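Local coordinates for protein beta-1,4-galactanase (Thielavia heterothallica, PDB 1HJS) that hydrolyses the beta-1,4-galactosidic linkages of type I arabinogalactans as a family 53 glycoside hydrolase of clan GH-A, at residues Trp9-Glu15 against Glu297-His302. Numbering follows the deposited sequence.
Sequences WSSVVVE and EPAWIH
Glu297 holds Ser11 with both carboxylate oxygens, and Glu15 holds His302 in the same two-point way. Glu297 OE2 takes the backbone N of Ser11 on its syn lone pair (3.0 Å). Ser11 OG donates to Glu297 OE1 (2.6 Å). This hydroxyl comes from the syn side, 33° out of the carboxylate plane. With chi1 at 69°, Ser11 OG sits between its own backbone N and carbonyl carbon, and this brings N and OG to bear on the same carboxylate. At the other end, Glu15 OE1 receives His302 ND1 (2.6 Å), nearly in the imidazole plane, and Glu15 OE2 receives the backbone N of His302 (2.9 Å). With an alanine at position 15, both His302 donors would probably lose their acceptor and the imidazole would be freer to turn. The indole of Trp300 packs against Ser11 and Glu15. Ser11 CB lies 3.8 Å from the centroid of the five-membered ring of Trp300, a CH-pi contact. Glu15 OE2 meets Trp300 CD1 at the ring edge (3.3 Å). Arg47 of strand 43-48 forms a salt bridge with Glu297 OE2. The side chain of Glu297 lies about 8 Å from that of Glu245, probably the nucleophile. The contact thus ties the turn after strand 4-8 and the start of helix 12-17 to the loop after strand 290-296, joining first and last strands of the TIM barrel beside helix 32-38.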
loop_
_atom_site.group_PDB
_atom_site.type_symbol
_atom_site.label_atom_id
_atom_site.label_comp_id
_atom_site.label_asym_id
_atom_site.label_seq_id
_atom_site.Cartn_x
_atom_site.Cartn_y
_atom_site.Cartn_z
ATOM N N TRP A 9 -5.704 -2.177 6.323
ATOM C CA TRP A 9 -6.951 -2.636 6.932
ATOM C C TRP A 9 -8.169 -1.875 6.413
ATOM O O TRP A 9 -9.213 -1.837 7.066
ATOM C CB TRP A 9 -6.848 -2.494 8.456
ATOM C CG TRP A 9 -7.033 -1.083 8.968
ATOM C CD1 TRP A 9 -6.601 0.075 8.377
ATOM C CD2 TRP A 9 -7.693 -0.693 10.178
ATOM N NE1 TRP A 9 -6.957 1.160 9.145
ATOM C CE2 TRP A 9 -7.626 0.718 10.256
ATOM C CE3 TRP A 9 -8.335 -1.399 11.208
ATOM C CZ2 TRP A 9 -8.178 1.438 11.326
ATOM C CZ3 TRP A 9 -8.886 -0.680 12.274
ATOM C CH2 TRP A 9 -8.802 0.723 12.319
ATOM N N SER A 10 -8.035 -1.296 5.225
ATOM C CA SER A 10 -9.097 -0.498 4.610
ATOM C C SER A 10 -10.522 -1.028 4.720
ATOM O O SER A 10 -11.447 -0.269 5.006
ATOM C CB SER A 10 -8.776 -0.254 3.132
ATOM O OG SER A 10 -7.491 0.326 2.973
ATOM N N SER A 11 -10.699 -2.325 4.493
ATOM C CA SER A 11 -12.024 -2.945 4.534
ATOM C C SER A 11 -12.647 -3.105 5.920
ATOM O O SER A 11 -13.769 -3.601 6.028
ATOM C CB SER A 11 -11.954 -4.330 3.905
ATOM O OG SER A 11 -11.209 -5.195 4.745
ATOM N N VAL A 12 -11.937 -2.703 6.970
ATOM C CA VAL A 12 -12.455 -2.873 8.328
ATOM C C VAL A 12 -13.926 -2.497 8.547
ATOM O O VAL A 12 -14.706 -3.329 9.008
ATOM C CB VAL A 12 -11.572 -2.135 9.371
ATOM C CG1 VAL A 12 -11.524 -0.643 9.079
ATOM C CG2 VAL A 12 -12.113 -2.402 10.786
ATOM N N VAL A 13 -14.312 -1.267 8.222
ATOM C CA VAL A 13 -15.699 -0.848 8.419
ATOM C C VAL A 13 -16.657 -1.578 7.478
ATOM O O VAL A 13 -17.793 -1.879 7.843
ATOM C CB VAL A 13 -15.850 0.689 8.253
ATOM C CG1 VAL A 13 -17.321 1.067 8.096
ATOM C CG2 VAL A 13 -15.272 1.386 9.480
ATOM N N VAL A 14 -16.200 -1.866 6.264
ATOM C CA VAL A 14 -17.043 -2.584 5.316
ATOM C C VAL A 14 -17.393 -3.944 5.921
ATOM O O VAL A 14 -18.541 -4.388 5.861
ATOM C CB VAL A 14 -16.317 -2.794 3.962
ATOM C CG1 VAL A 14 -17.111 -3.755 3.081
ATOM C CG2 VAL A 14 -16.162 -1.459 3.247
ATOM N N GLU A 15 -16.397 -4.596 6.516
ATOM C CA GLU A 15 -16.602 -5.904 7.131
ATOM C C GLU A 15 -17.426 -5.844 8.413
ATOM O O GLU A 15 -18.274 -6.703 8.644
ATOM C CB GLU A 15 -15.253 -6.570 7.411
ATOM C CG GLU A 15 -14.569 -7.105 6.161
ATOM C CD GLU A 15 -15.280 -8.315 5.570
ATOM O OE1 GLU A 15 -16.502 -8.240 5.323
ATOM O OE2 GLU A 15 -14.609 -9.347 5.347
ATOM N N GLU A 297 -4.670 -6.379 3.451
ATOM C CA GLU A 297 -5.992 -6.852 3.867
ATOM C C GLU A 297 -6.062 -8.214 4.563
ATOM O O GLU A 297 -6.795 -9.111 4.135
ATOM C CB GLU A 297 -6.914 -6.843 2.646
ATOM C CG GLU A 297 -7.241 -5.440 2.147
ATOM C CD GLU A 297 -8.296 -4.752 3.007
ATOM O OE1 GLU A 297 -8.660 -5.304 4.066
ATOM O OE2 GLU A 297 -8.755 -3.658 2.625
ATOM N N PRO A 298 -5.339 -8.371 5.678
ATOM C CA PRO A 298 -5.343 -9.642 6.407
ATOM C C PRO A 298 -6.692 -10.043 7.009
ATOM O O PRO A 298 -6.937 -11.229 7.246
ATOM C CB PRO A 298 -4.289 -9.417 7.484
ATOM C CG PRO A 298 -4.469 -7.965 7.804
ATOM C CD PRO A 298 -4.593 -7.340 6.424
ATOM N N ALA A 299 -7.567 -9.067 7.234
ATOM C CA ALA A 299 -8.862 -9.334 7.857
ATOM C C ALA A 299 -10.087 -9.283 6.947
ATOM O O ALA A 299 -11.219 -9.295 7.438
ATOM C CB ALA A 299 -9.061 -8.379 9.040
ATOM N N TRP A 300 -9.876 -9.240 5.635
ATOM C CA TRP A 300 -10.990 -9.173 4.691
ATOM C C TRP A 300 -11.496 -10.587 4.400
ATOM O O TRP A 300 -11.356 -11.102 3.281
ATOM C CB TRP A 300 -10.526 -8.501 3.395
ATOM C CG TRP A 300 -11.633 -7.934 2.568
ATOM C CD1 TRP A 300 -12.979 -8.116 2.748
ATOM C CD2 TRP A 300 -11.493 -7.108 1.406
ATOM N NE1 TRP A 300 -13.678 -7.456 1.770
ATOM C CE2 TRP A 300 -12.791 -6.829 0.934
ATOM C CE3 TRP A 300 -10.391 -6.579 0.718
ATOM C CZ2 TRP A 300 -13.022 -6.040 -0.200
ATOM C CZ3 TRP A 300 -10.620 -5.796 -0.413
ATOM C CH2 TRP A 300 -11.929 -5.535 -0.858
ATOM N N ILE A 301 -12.100 -11.204 5.410
ATOM C CA ILE A 301 -12.583 -12.571 5.288
ATOM C C ILE A 301 -13.683 -12.835 4.258
ATOM O O ILE A 301 -13.854 -13.976 3.830
ATOM C CB ILE A 301 -13.014 -13.118 6.668
ATOM C CG1 ILE A 301 -14.190 -12.312 7.223
ATOM C CG2 ILE A 301 -11.828 -13.060 7.629
ATOM C CD1 ILE A 301 -14.677 -12.814 8.573
ATOM N N HIS A 302 -14.422 -11.805 3.849
ATOM C CA HIS A 302 -15.463 -12.000 2.846
ATOM C C HIS A 302 -14.902 -11.870 1.428
ATOM O O HIS A 302 -15.637 -11.929 0.443
ATOM C CB HIS A 302 -16.622 -11.019 3.057
ATOM C CG HIS A 302 -17.517 -11.391 4.198
ATOM N ND1 HIS A 302 -17.642 -10.620 5.334
ATOM C CD2 HIS A 302 -18.313 -12.471 4.389
ATOM C CE1 HIS A 302 -18.475 -11.207 6.176
ATOM N NE2 HIS A 302 -18.897 -12.333 5.626
#